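Local coordinates for protein activated BY transcription factor SSRB (Salmonella enterica, PDB 2WNW) that is a glycosyl hydrolase family 30 protein that combines a TIM-barrel domain with a beta-sandwich domain, at residues Glu32-Pro38 with Met384-Tyr389; Ile90-Asp94 with Trp144-Ala148; Met156-Leu162 with Thr202-Tyr208; Trp310-His315 with Val409-Asp413. All coordinates share one frame; numbering follows the deposited sequence.

Interaction 1 of 4, residues Glu32-Pro38 with Met384-Tyr389; sequences ELISVLP and MLSSSY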
loop_
_atom_site.group_PDB
_atom_site.type_symbol
_atom_site.label_atom_id
_atom_site.label_comp_id
_atom_site.label_asym_id
_atom_site.label_seq_id
_atom_site.Cartn_x
_atom_site.Cartn_y
_atom_site.Cartn_z
ATOM N N GLU A 32 -13.549 0.168 12.883
ATOM C CA GLU A 32 -12.330 0.740 13.458
ATOM C C GLU A 32 -11.256 -0.275 13.807
ATOM O O GLU A 32 -10.548 -0.130 14.807
ATOM C CB GLU A 32 -12.673 1.566 14.703
ATOM C CG GLU A 32 -13.457 2.828 14.391
ATOM C CD GLU A 32 -13.747 3.668 15.622
ATOM O OE1 GLU A 32 -14.253 4.794 15.453
ATOM O OE2 GLU A 32 -13.478 3.209 16.753
ATOM N N LEU A 33 -11.107 -1.283 12.960
ATOM C CA LEU A 33 -10.133 -2.332 13.201
ATOM C C LEU A 33 -8.773 -2.192 12.544
ATOM O O LEU A 33 -8.639 -1.643 11.457
ATOM C CB LEU A 33 -10.685 -3.679 12.734
ATOM C CG LEU A 33 -11.954 -4.269 13.346
ATOM C CD1 LEU A 33 -12.260 -5.588 12.646
ATOM C CD2 LEU A 33 -11.753 -4.488 14.838
ATOM N N ILE A 34 -7.766 -2.696 13.246
ATOM C CA ILE A 34 -6.425 -2.809 12.698
ATOM C C ILE A 34 -6.276 -4.303 12.931
ATOM O O ILE A 34 -6.051 -4.751 14.057
ATOM C CB ILE A 34 -5.348 -2.033 13.475
ATOM C CG1 ILE A 34 -5.444 -0.543 13.129
ATOM C CG2 ILE A 34 -3.961 -2.570 13.095
ATOM C CD1 ILE A 34 -4.343 0.320 13.728
ATOM N N SER A 35 -6.478 -5.073 11.870
ATOM C CA SER A 35 -6.403 -6.522 11.953
ATOM C C SER A 35 -4.979 -7.023 11.809
ATOM O O SER A 35 -4.243 -6.576 10.930
ATOM C CB SER A 35 -7.268 -7.151 10.861
ATOM O OG SER A 35 -8.600 -6.672 10.930
ATOM N N VAL A 36 -4.592 -7.948 12.680
ATOM C CA VAL A 36 -3.258 -8.522 12.624
ATOM C C VAL A 36 -3.370 -10.034 12.478
ATOM O O VAL A 36 -4.179 -10.677 13.154
ATOM C CB VAL A 36 -2.424 -8.175 13.885
ATOM C CG1 VAL A 36 -2.242 -6.670 13.983
ATOM C CG2 VAL A 36 -3.102 -8.708 15.141
ATOM N N LEU A 37 -2.577 -10.589 11.569
ATOM C CA LEU A 37 -2.575 -12.027 11.324
ATOM C C LEU A 37 -1.144 -12.532 11.449
ATOM O O LEU A 37 -0.459 -12.751 10.451
ATOM C CB LEU A 37 -3.121 -12.339 9.927
ATOM C CG LEU A 37 -4.591 -12.004 9.663
ATOM C CD1 LEU A 37 -4.749 -10.503 9.492
ATOM C CD2 LEU A 37 -5.070 -12.730 8.411
ATOM N N PRO A 38 -0.674 -12.718 12.691
ATOM C CA PRO A 38 0.680 -13.191 12.993
ATOM C C PRO A 38 1.093 -14.464 12.264
ATOM O O PRO A 38 2.267 -14.641 11.948
ATOM C CB PRO A 38 0.643 -13.390 14.508
ATOM C CG PRO A 38 -0.335 -12.360 14.960
ATOM C CD PRO A 38 -1.433 -12.479 13.935
ATOM N N MET A 384 4.619 -9.099 9.693
ATOM C CA MET A 384 3.420 -9.927 9.649
ATOM C C MET A 384 2.344 -9.217 8.840
ATOM O O MET A 384 2.386 -7.997 8.668
ATOM C CB MET A 384 2.886 -10.195 11.061
ATOM C CG MET A 384 2.270 -8.977 11.737
ATOM S SD MET A 384 1.364 -9.418 13.247
ATOM C CE MET A 384 2.429 -8.744 14.503
ATOM N N LEU A 385 1.388 -9.983 8.333
ATOM C CA LEU A 385 0.295 -9.406 7.572
ATOM C C LEU A 385 -0.614 -8.659 8.542
ATOM O O LEU A 385 -0.912 -9.151 9.631
ATOM C CB LEU A 385 -0.511 -10.508 6.876
ATOM C CG LEU A 385 -1.814 -10.063 6.206
ATOM C CD1 LEU A 385 -1.488 -9.161 5.016
ATOM C CD2 LEU A 385 -2.609 -11.285 5.750
ATOM N N SER A 386 -1.040 -7.463 8.157
ATOM C CA SER A 386 -1.951 -6.677 8.980
ATOM C C SER A 386 -2.650 -5.680 8.064
ATOM O O SER A 386 -2.173 -5.411 6.960
ATOM C CB SER A 386 -1.195 -5.936 10.090
ATOM O OG SER A 386 -0.328 -4.945 9.569
ATOM N N SER A 387 -3.791 -5.162 8.503
ATOM C CA SER A 387 -4.529 -4.188 7.707
ATOM C C SER A 387 -5.219 -3.175 8.610
ATOM O O SER A 387 -5.606 -3.489 9.740
ATOM C CB SER A 387 -5.563 -4.882 6.805
ATOM O OG SER A 387 -6.596 -5.509 7.550
ATOM N N SER A 388 -5.371 -1.956 8.100
ATOM C CA SER A 388 -6.001 -0.884 8.857
ATOM C C SER A 388 -7.268 -0.380 8.187
ATOM O O SER A 388 -7.332 -0.261 6.960
ATOM C CB SER A 388 -5.032 0.286 9.024
ATOM O OG SER A 388 -5.681 1.383 9.645
ATOM N N TYR A 389 -8.265 -0.061 9.007
ATOM C CA TYR A 389 -9.541 0.438 8.515
ATOM C C TYR A 389 -9.426 1.848 7.938
ATOM O O TYR A 389 -10.304 2.294 7.197
ATOM C CB TYR A 389 -10.568 0.432 9.653
ATOM C CG TYR A 389 -10.478 1.600 10.623
ATOM C CD1 TYR A 389 -11.311 2.713 10.483
ATOM C CD2 TYR A 389 -9.596 1.575 11.704
ATOM C CE1 TYR A 389 -11.276 3.767 11.395
ATOM C CE2 TYR A 389 -9.550 2.630 12.626
ATOM C CZ TYR A 389 -10.397 3.717 12.466
ATOM O OH TYR A 389 -10.391 4.735 13.387
#
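S35 and S387 face each other as an antiparallel hydrogen-bonded pair. S35 N donates to S387 O at 2.8 Å, and S387 N donates back to S35 O at 2.8 Å. Two more backbone bonds lengthen the pairing of strands 33-37 and 384-388: L37 N to L385 O at 2.9 Å and Y389 N to L33 O at 2.9 Å. I34-S388 and V36-S386 are non-hydrogen-bonded pairs. There I34 CA makes a CA-H...O contact with S387 O, 3.1 Å away.

A CH-pi contact closes one end. E32 CA lies over the centre of the Y389 ring, 3.3 Å from its centroid. Y389 CG sits between its backbone N and carbonyl carbon (chi1 80°), which turns the ring back against the E32 backbone. The E32 carboxylate goes on to a salt bridge with R418, and Y389 OH bonds to R418 O.

Apolar contacts hold the other end. L37 and L385 lie side by side, with their CD2 atoms 3.9 Å apart. M384 SD rests 3.8 Å from P38 CG. S387 OG is hydrogen-bonded to H274 of the second subunit, so the sheet face with S35, L37, L385 and S387 meets that subunit. The pairing builds strand 33-37, from early in the chain, into the beta sandwich of this protein.

Interaction 2 of 4, residues Ile90-Asp94 with Trp144-Ala148; sequences IQSCD and WSPPA. With GOL (glycerol), chain F.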
loop_
_atom_site.group_PDB
_atom_site.type_symbol
_atom_site.label_atom_id
_atom_site.label_comp_id
_atom_site.label_asym_id
_atom_site.label_seq_id
_atom_site.Cartn_x
_atom_site.Cartn_y
_atom_site.Cartn_z
ATOM N N ILE A 90 33.599 4.711 3.081
ATOM C CA ILE A 90 34.912 4.238 2.658
ATOM C C ILE A 90 35.468 5.524 2.040
ATOM O O ILE A 90 35.065 5.925 0.946
ATOM C CB ILE A 90 34.789 3.112 1.599
ATOM C CG1 ILE A 90 34.097 1.897 2.225
ATOM C CG2 ILE A 90 36.171 2.738 1.059
ATOM C CD1 ILE A 90 33.848 0.738 1.259
ATOM N N GLN A 91 36.378 6.161 2.775
ATOM C CA GLN A 91 36.977 7.450 2.423
ATOM C C GLN A 91 35.934 8.519 2.778
ATOM O O GLN A 91 34.870 8.197 3.302
ATOM C CB GLN A 91 37.392 7.516 0.945
ATOM C CG GLN A 91 38.405 6.426 0.574
ATOM C CD GLN A 91 39.169 6.700 -0.711
ATOM O OE1 GLN A 91 38.617 7.210 -1.692
ATOM N NE2 GLN A 91 40.445 6.334 -0.720
ATOM N N SER A 92 36.224 9.782 2.497
ATOM C CA SER A 92 35.318 10.865 2.872
ATOM C C SER A 92 33.940 10.978 2.211
ATOM O O SER A 92 33.737 10.578 1.065
ATOM C CB SER A 92 36.043 12.201 2.704
ATOM O OG SER A 92 36.445 12.386 1.359
ATOM N N CYS A 93 32.994 11.524 2.974
ATOM C CA CYS A 93 31.644 11.802 2.500
ATOM C C CYS A 93 31.479 13.278 2.864
ATOM O O CYS A 93 32.423 13.880 3.382
ATOM C CB CYS A 93 30.594 10.920 3.204
ATOM S SG CYS A 93 30.344 11.190 4.969
ATOM N N ASP A 94 30.323 13.880 2.598
ATOM C CA ASP A 94 30.165 15.300 2.921
ATOM C C ASP A 94 30.285 15.575 4.415
ATOM O O ASP A 94 30.754 16.643 4.824
ATOM C CB ASP A 94 28.839 15.847 2.366
ATOM C CG ASP A 94 27.633 15.066 2.834
ATOM O OD1 ASP A 94 27.694 13.819 2.829
ATOM O OD2 ASP A 94 26.617 15.702 3.185
ATOM N N TRP A 144 31.748 7.140 -1.227
ATOM C CA TRP A 144 31.106 8.306 -1.804
ATOM C C TRP A 144 31.962 8.675 -3.022
ATOM O O TRP A 144 31.473 9.247 -3.997
ATOM C CB TRP A 144 31.074 9.458 -0.796
ATOM C CG TRP A 144 29.766 9.594 -0.041
ATOM C CD1 TRP A 144 28.891 10.640 -0.110
ATOM C CD2 TRP A 144 29.212 8.674 0.916
ATOM N NE1 TRP A 144 27.831 10.435 0.743
ATOM C CE2 TRP A 144 28.002 9.239 1.385
ATOM C CE3 TRP A 144 29.619 7.433 1.423
ATOM C CZ2 TRP A 144 27.193 8.603 2.339
ATOM C CZ3 TRP A 144 28.812 6.797 2.375
ATOM C CH2 TRP A 144 27.612 7.388 2.821
ATOM N N SER A 145 33.247 8.333 -2.967
ATOM C CA SER A 145 34.144 8.618 -4.089
ATOM C C SER A 145 35.524 7.984 -3.999
ATOM O O SER A 145 36.117 7.914 -2.925
ATOM C CB SER A 145 34.335 10.132 -4.260
ATOM O OG SER A 145 35.289 10.412 -5.284
ATOM N N PRO A 146 36.040 7.487 -5.136
ATOM C CA PRO A 146 37.371 6.873 -5.182
ATOM C C PRO A 146 38.352 8.042 -5.060
ATOM O O PRO A 146 37.936 9.204 -5.092
ATOM C CB PRO A 146 37.424 6.247 -6.578
ATOM C CG PRO A 146 35.976 5.959 -6.889
ATOM C CD PRO A 146 35.295 7.218 -6.379
ATOM N N PRO A 147 39.658 7.759 -4.918
ATOM C CA PRO A 147 40.637 8.850 -4.803
ATOM C C PRO A 147 40.545 9.729 -6.051
ATOM O O PRO A 147 40.185 9.243 -7.123
ATOM C CB PRO A 147 41.973 8.112 -4.718
ATOM C CG PRO A 147 41.594 6.788 -4.090
ATOM C CD PRO A 147 40.312 6.443 -4.810
ATOM N N ALA A 148 40.878 11.010 -5.915
ATOM C CA ALA A 148 40.804 11.944 -7.034
ATOM C C ALA A 148 41.533 11.501 -8.301
ATOM O O ALA A 148 40.959 11.547 -9.391
ATOM C CB ALA A 148 41.313 13.323 -6.603
HETATM C C1 GOL F . 23.879 13.141 2.223
HETATM O O1 GOL F . 24.390 13.960 3.271
HETATM C C2 GOL F . 24.933 12.067 1.857
HETATM O O2 GOL F . 26.144 12.662 1.516
HETATM C C3 GOL F . 24.549 11.248 0.621
HETATM O O3 GOL F . 23.352 10.547 0.728
HETATM O O HOH W 1 34.070 8.164 -0.120
#
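C93 packs over one face of the W144 indole in a buried contact between two loops of the TIM barrel. The loops follow barrel strands 85-90 and 138-143, at the barrel end where these folds carry their active sites. C93 CB makes a CH-pi contact with the five-membered ring, 3.4 Å from its centroid. C93 SG lies above the six-membered ring, 4.8 Å from its centroid, a long sulfur-aromatic contact. W331 also meets the W144 ring, nearly parallel to it.

A water joins the backbones. Water 1 accepts from W144 N at 2.8 Å. It also lies 2.7 Å from I90 O and 2.7 Å from S92 O, so it ties the two loops together.

A glycerol molecule sits at the edge of the indole. W144 NE1 donates to its O2 at 2.9 Å, with an N-H...O angle of 156°. Glycerol O1 donates to D94 OD2 at 2.8 Å, and that oxygen also binds N342 and N346. E196, E294 and W331 hold the same ligand. An aromatic N-H and a carboxylate thus meet neighbouring hydroxyls of one molecule. The glycerol probably comes from the crystallisation liquor, but its bonds are consistent with a pocket that can take hydroxyl groups.

Interaction 3 of 4, residues Met156-Leu162 with Thr202-Tyr208; sequences MNGGGKL and TWDSCLY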
loop_
_atom_site.group_PDB
_atom_site.type_symbol
_atom_site.label_atom_id
_atom_site.label_comp_id
_atom_site.label_asym_id
_atom_site.label_seq_id
_atom_site.Cartn_x
_atom_site.Cartn_y
_atom_site.Cartn_z
ATOM N N MET A 156 37.511 14.459 -5.915
ATOM C CA MET A 156 36.567 13.609 -5.191
ATOM C C MET A 156 35.167 14.227 -5.229
ATOM O O MET A 156 34.164 13.513 -5.164
ATOM C CB MET A 156 37.020 13.413 -3.741
ATOM C CG MET A 156 38.241 12.517 -3.604
ATOM S SD MET A 156 38.670 12.181 -1.902
ATOM C CE MET A 156 37.454 10.916 -1.472
ATOM N N ASN A 157 35.106 15.553 -5.348
ATOM C CA ASN A 157 33.829 16.264 -5.413
ATOM C C ASN A 157 33.413 16.507 -6.865
ATOM O O ASN A 157 34.212 16.350 -7.789
ATOM C CB ASN A 157 33.923 17.638 -4.737
ATOM C CG ASN A 157 34.581 17.590 -3.378
ATOM O OD1 ASN A 157 35.665 18.150 -3.184
ATOM N ND2 ASN A 157 33.935 16.932 -2.428
ATOM N N GLY A 158 32.156 16.896 -7.047
ATOM C CA GLY A 158 31.650 17.224 -8.368
ATOM C C GLY A 158 31.396 16.124 -9.372
ATOM O O GLY A 158 31.423 16.375 -10.577
ATOM N N GLY A 159 31.148 14.911 -8.897
ATOM C CA GLY A 159 30.875 13.822 -9.814
ATOM C C GLY A 159 32.099 13.172 -10.431
ATOM O O GLY A 159 33.061 12.844 -9.738
ATOM N N GLY A 160 32.060 13.000 -11.746
ATOM C CA GLY A 160 33.155 12.349 -12.439
ATOM C C GLY A 160 32.911 10.851 -12.377
ATOM O O GLY A 160 31.929 10.409 -11.776
ATOM N N LYS A 161 33.787 10.066 -12.997
ATOM C CA LYS A 161 33.639 8.615 -12.986
ATOM C C LYS A 161 34.972 7.938 -12.702
ATOM O O LYS A 161 36.034 8.541 -12.859
ATOM C CB LYS A 161 33.106 8.120 -14.332
ATOM C CG LYS A 161 31.808 8.777 -14.761
ATOM C CD LYS A 161 31.256 8.161 -16.036
ATOM C CE LYS A 161 30.697 6.768 -15.781
ATOM N NZ LYS A 161 30.015 6.215 -16.984
ATOM N N LEU A 162 34.911 6.683 -12.272
ATOM C CA LEU A 162 36.120 5.921 -11.996
ATOM C C LEU A 162 36.728 5.592 -13.354
ATOM O O LEU A 162 36.030 5.117 -14.248
ATOM C CB LEU A 162 35.768 4.625 -11.253
ATOM C CG LEU A 162 36.915 3.662 -10.929
ATOM C CD1 LEU A 162 37.917 4.349 -10.021
ATOM C CD2 LEU A 162 36.359 2.408 -10.255
ATOM N N THR A 202 28.105 18.492 -5.054
ATOM C CA THR A 202 29.204 19.441 -4.900
ATOM C C THR A 202 30.211 18.834 -3.928
ATOM O O THR A 202 31.333 19.327 -3.781
ATOM C CB THR A 202 28.724 20.798 -4.339
ATOM O OG1 THR A 202 28.035 20.587 -3.103
ATOM C CG2 THR A 202 27.798 21.491 -5.330
ATOM N N TRP A 203 29.793 17.767 -3.252
ATOM C CA TRP A 203 30.662 17.062 -2.318
ATOM C C TRP A 203 31.064 15.717 -2.926
ATOM O O TRP A 203 30.838 15.483 -4.108
ATOM C CB TRP A 203 29.962 16.868 -0.969
ATOM C CG TRP A 203 28.606 16.222 -1.042
ATOM C CD1 TRP A 203 28.333 14.900 -1.251
ATOM C CD2 TRP A 203 27.339 16.870 -0.867
ATOM N NE1 TRP A 203 26.974 14.685 -1.214
ATOM C CE2 TRP A 203 26.341 15.878 -0.980
ATOM C CE3 TRP A 203 26.952 18.196 -0.625
ATOM C CZ2 TRP A 203 24.974 16.168 -0.859
ATOM C CZ3 TRP A 203 25.594 18.486 -0.505
ATOM C CH2 TRP A 203 24.622 17.474 -0.622
ATOM N N ASP A 204 31.655 14.841 -2.120
ATOM C CA ASP A 204 32.116 13.533 -2.591
ATOM C C ASP A 204 31.042 12.757 -3.346
ATOM O O ASP A 204 29.985 12.447 -2.800
ATOM C CB ASP A 204 32.609 12.713 -1.404
ATOM C CG ASP A 204 33.599 13.477 -0.553
ATOM O OD1 ASP A 204 34.817 13.221 -0.674
ATOM O OD2 ASP A 204 33.152 14.348 0.226
ATOM N N SER A 205 31.328 12.438 -4.603
ATOM C CA SER A 205 30.389 11.708 -5.445
ATOM C C SER A 205 31.116 11.083 -6.635
ATOM O O SER A 205 32.216 11.498 -6.987
ATOM C CB SER A 205 29.285 12.654 -5.929
ATOM O OG SER A 205 29.833 13.842 -6.480
ATOM N N CYS A 206 30.494 10.086 -7.251
ATOM C CA CYS A 206 31.088 9.398 -8.393
ATOM C C CYS A 206 29.973 8.694 -9.154
ATOM O O CYS A 206 29.130 8.032 -8.550
ATOM C CB CYS A 206 32.120 8.378 -7.901
ATOM S SG CYS A 206 33.088 7.584 -9.205
ATOM N N LEU A 207 29.973 8.832 -10.477
ATOM C CA LEU A 207 28.940 8.228 -11.310
ATOM C C LEU A 207 29.311 6.880 -11.916
ATOM O O LEU A 207 30.450 6.655 -12.323
ATOM C CB LEU A 207 28.569 9.174 -12.454
ATOM C CG LEU A 207 28.123 10.594 -12.113
ATOM C CD1 LEU A 207 27.934 11.374 -13.408
ATOM C CD2 LEU A 207 26.832 10.561 -11.309
ATOM N N TYR A 208 28.325 5.992 -11.969
ATOM C CA TYR A 208 28.467 4.662 -12.556
ATOM C C TYR A 208 27.166 4.377 -13.288
ATOM O O TYR A 208 26.089 4.697 -12.781
ATOM C CB TYR A 208 28.603 3.570 -11.494
ATOM C CG TYR A 208 29.896 3.500 -10.723
ATOM C CD1 TYR A 208 30.866 2.545 -11.035
ATOM C CD2 TYR A 208 30.108 4.318 -9.614
ATOM C CE1 TYR A 208 32.012 2.398 -10.245
ATOM C CE2 TYR A 208 31.243 4.184 -8.826
ATOM C CZ TYR A 208 32.186 3.220 -9.144
ATOM O OH TYR A 208 33.287 3.068 -8.330
HETATM O O HOH W 2 32.495 5.191 -12.214
#
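M156 O and G160 O accept backbone N-H groups from S205 and L207, so two loops without regular structure are pinned together in the same chain direction. Both loops belong to the TIM barrel. They follow strands 138-143 and 190-192 and precede helices 167-183 and 210-227. The S205 N to M156 O bond is 3.1 Å. The L207 N to G160 O bond is 2.8 Å and almost straight at 175°.

Between these bonds the S205 hydroxyl adds a third link. Its chi1 of 50° sets OG between the backbone N and the carbonyl carbon. There OG accepts from G159 N at 3.0 Å and donates to W203 O at 3.1 Å. K201 N bonds to it as well. G159 and G160 have backbone angles that call for glycine, and their bare backbone lies close to S205 and C206.

M156 reaches D204 with its methyl: CE is 3.6 Å from D204 OD1. The D204 carboxylate is held elsewhere, OD1 by S92 OG and OD2 by H343. K161 lays its aliphatic chain across L207, with CE 3.5 Å from L207 O. Its NZ goes on to a salt bridge with E212.

L162 extends CD2 to the hydroxyl end of Y208. W170 of helix 167-183 touches both of these side chains. Water 2 bridges the backbones here, accepting from L162 N at 2.8 Å and donating to L207 O. The oxygen of this water lies 3.2 Å above the plane of the Y208 ring, over its centre.

Interaction 4 of 4, residues Trp310-His315 with Val409-Asp413; sequences WHTYLH and VYNRD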
loop_
_atom_site.group_PDB
_atom_site.type_symbol
_atom_site.label_atom_id
_atom_site.label_comp_id
_atom_site.label_asym_id
_atom_site.label_seq_id
_atom_site.Cartn_x
_atom_site.Cartn_y
_atom_site.Cartn_z
ATOM N N TRP A 310 9.354 14.091 13.002
ATOM C CA TRP A 310 8.764 12.920 13.638
ATOM C C TRP A 310 7.961 12.182 12.571
ATOM O O TRP A 310 8.108 10.970 12.383
ATOM C CB TRP A 310 7.873 13.409 14.792
ATOM C CG TRP A 310 6.869 12.446 15.367
ATOM C CD1 TRP A 310 5.531 12.392 15.078
ATOM C CD2 TRP A 310 7.087 11.499 16.423
ATOM N NE1 TRP A 310 4.904 11.483 15.896
ATOM C CE2 TRP A 310 5.835 10.919 16.729
ATOM C CE3 TRP A 310 8.218 11.084 17.141
ATOM C CZ2 TRP A 310 5.680 9.945 17.730
ATOM C CZ3 TRP A 310 8.064 10.116 18.138
ATOM C CH2 TRP A 310 6.803 9.559 18.420
ATOM N N HIS A 311 7.130 12.929 11.851
ATOM C CA HIS A 311 6.318 12.356 10.787
ATOM C C HIS A 311 7.156 11.736 9.675
ATOM O O HIS A 311 6.885 10.625 9.236
ATOM C CB HIS A 311 5.420 13.417 10.154
ATOM C CG HIS A 311 4.742 12.951 8.904
ATOM N ND1 HIS A 311 3.659 12.097 8.919
ATOM C CD2 HIS A 311 5.035 13.165 7.598
ATOM C CE1 HIS A 311 3.317 11.804 7.675
ATOM N NE2 HIS A 311 4.136 12.438 6.856
ATOM N N THR A 312 8.160 12.468 9.202
ATOM C CA THR A 312 8.997 11.964 8.116
ATOM C C THR A 312 9.599 10.597 8.424
ATOM O O THR A 312 9.528 9.689 7.597
ATOM C CB THR A 312 10.118 12.973 7.772
ATOM O OG1 THR A 312 9.522 14.183 7.282
ATOM C CG2 THR A 312 11.057 12.411 6.712
ATOM N N TYR A 313 10.175 10.444 9.613
ATOM C CA TYR A 313 10.779 9.171 9.986
ATOM C C TYR A 313 9.755 8.049 10.117
ATOM O O TYR A 313 9.916 6.982 9.519
ATOM C CB TYR A 313 11.557 9.301 11.306
ATOM C CG TYR A 313 13.000 9.733 11.132
ATOM C CD1 TYR A 313 13.338 11.079 10.976
ATOM C CD2 TYR A 313 14.024 8.785 11.086
ATOM C CE1 TYR A 313 14.670 11.468 10.774
ATOM C CE2 TYR A 313 15.351 9.160 10.881
ATOM C CZ TYR A 313 15.667 10.499 10.728
ATOM O OH TYR A 313 16.977 10.858 10.518
ATOM N N LEU A 314 8.703 8.282 10.897
ATOM C CA LEU A 314 7.686 7.252 11.097
ATOM C C LEU A 314 6.955 6.868 9.816
ATOM O O LEU A 314 6.753 5.687 9.543
ATOM C CB LEU A 314 6.673 7.700 12.155
ATOM C CG LEU A 314 7.193 7.724 13.596
ATOM C CD1 LEU A 314 6.157 8.382 14.499
ATOM C CD2 LEU A 314 7.491 6.299 14.064
ATOM N N HIS A 315 6.564 7.867 9.031
ATOM C CA HIS A 315 5.844 7.620 7.787
ATOM C C HIS A 315 6.660 6.785 6.805
ATOM O O HIS A 315 6.144 5.836 6.215
ATOM C CB HIS A 315 5.453 8.950 7.131
ATOM C CG HIS A 315 4.728 8.794 5.830
ATOM N ND1 HIS A 315 3.428 8.341 5.749
ATOM C CD2 HIS A 315 5.127 9.018 4.554
ATOM C CE1 HIS A 315 3.059 8.291 4.481
ATOM N NE2 HIS A 315 4.071 8.697 3.735
ATOM N N VAL A 409 1.911 1.616 15.573
ATOM C CA VAL A 409 0.780 2.375 15.047
ATOM C C VAL A 409 1.083 3.858 15.205
ATOM O O VAL A 409 1.495 4.305 16.276
ATOM C CB VAL A 409 -0.538 2.057 15.803
ATOM C CG1 VAL A 409 -1.691 2.857 15.193
ATOM C CG2 VAL A 409 -0.840 0.563 15.733
ATOM N N TYR A 410 0.875 4.610 14.129
ATOM C CA TYR A 410 1.127 6.046 14.111
ATOM C C TYR A 410 -0.091 6.772 13.540
ATOM O O TYR A 410 -0.545 6.470 12.432
ATOM C CB TYR A 410 2.369 6.332 13.253
ATOM C CG TYR A 410 2.497 7.763 12.772
ATOM C CD1 TYR A 410 2.674 8.043 11.414
ATOM C CD2 TYR A 410 2.431 8.834 13.663
ATOM C CE1 TYR A 410 2.777 9.354 10.957
ATOM C CE2 TYR A 410 2.534 10.150 13.215
ATOM C CZ TYR A 410 2.705 10.401 11.863
ATOM O OH TYR A 410 2.797 11.697 11.417
ATOM N N ASN A 411 -0.620 7.718 14.306
ATOM C CA ASN A 411 -1.786 8.488 13.883
ATOM C C ASN A 411 -1.361 9.812 13.249
ATOM O O ASN A 411 -0.994 10.751 13.958
ATOM C CB ASN A 411 -2.699 8.758 15.089
ATOM C CG ASN A 411 -3.841 9.694 14.752
ATOM O OD1 ASN A 411 -4.249 9.787 13.594
ATOM N ND2 ASN A 411 -4.373 10.388 15.762
ATOM N N ARG A 412 -1.418 9.897 11.920
ATOM C CA ARG A 412 -1.017 11.130 11.245
ATOM C C ARG A 412 -2.147 12.153 11.166
ATOM O O ARG A 412 -1.938 13.277 10.709
ATOM C CB ARG A 412 -0.483 10.839 9.831
ATOM C CG ARG A 412 -1.536 10.424 8.818
ATOM C CD ARG A 412 -0.932 10.234 7.429
ATOM N NE ARG A 412 -0.355 11.469 6.897
ATOM C CZ ARG A 412 0.263 11.556 5.721
ATOM N NH1 ARG A 412 0.386 10.482 4.952
ATOM N NH2 ARG A 412 0.764 12.713 5.314
ATOM N N ASP A 413 -3.339 11.770 11.617
ATOM C CA ASP A 413 -4.488 12.672 11.592
ATOM C C ASP A 413 -4.214 13.803 12.583
ATOM O O ASP A 413 -3.369 13.667 13.472
ATOM C CB ASP A 413 -5.766 11.925 12.001
ATOM C CG ASP A 413 -7.036 12.564 11.440
ATOM O OD1 ASP A 413 -6.988 13.733 10.996
ATOM O OD2 ASP A 413 -8.090 11.891 11.449
#
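Y410 reaches from a strand of the beta sandwich to a helix of the TIM barrel, and there meets W310, H311 and L314. The helix, 305-322, connects barrel strands 289-294 and 327-330. The N-to-C directions of helix segment 310-315 and strand segment 409-411 are 142° apart.

From CB, which points toward the helix, CG runs anti to the backbone N (chi1 161°) and carries the ring to it. CG lies 4.1 Å from L314 CD1. On one side of the ring, CD1 is 4.1 Å from L314 CB. On the other, CD2 is 3.8 Å from L314 CD1. This methyl sits over the ring face in a CH-pi contact. Further out, CE1 nears H311 ND1, while CE2 is 3.8 Å from W310 NE1. That indole N-H is bonded to S435 O, and its ring stands steeply to the Y410 ring without stacking. At the tip, OH shares a 2.7 Å hydrogen bond with H311 ND1. Each of the two atoms lies near the plane of the other's ring, and either could be the donor. W310, H311 and Y410 form an aromatic cluster.

R412 lies beside both histidines. Its backbone N sits above the Y410 ring face opposite L314, 4.1 Å from the ring plane. Its guanidinium turns one face to H311, with CZ 3.6 Å from H311 CE1 and the planes 44° apart. H315 is bonded through its ring nitrogens to E394 and D273. N391 of the second subunit packs on both H315 and R412. H315 CE1 comes to 3.5 Å from R412 NH1.

Overall arrangement
The four contacts fall into two groups, 2 and 3 at the glycerol pocket of the barrel and 1 and 4 at the sandwich. Interactions 2 and 3 have centres about 8 Å apart. They touch directly: S92 OG and D204 OD1 are hydrogen-bonded at 2.7 Å. W203 of interaction 3 packs on D94, which is bonded to the glycerol. Interactions 1 and 4 share the sandwich sheet and have centres about 17 Å apart. I34 CD1 meets V409 CG1 at 4.0 Å, and both contacts touch the second subunit. Interaction 4 joins sandwich to barrel, yet its nearest atoms are about 13 Å from interaction 2. Interactions 1 and 2 lie on opposite sides of the chain's centre, their own centres about 44 Å apart.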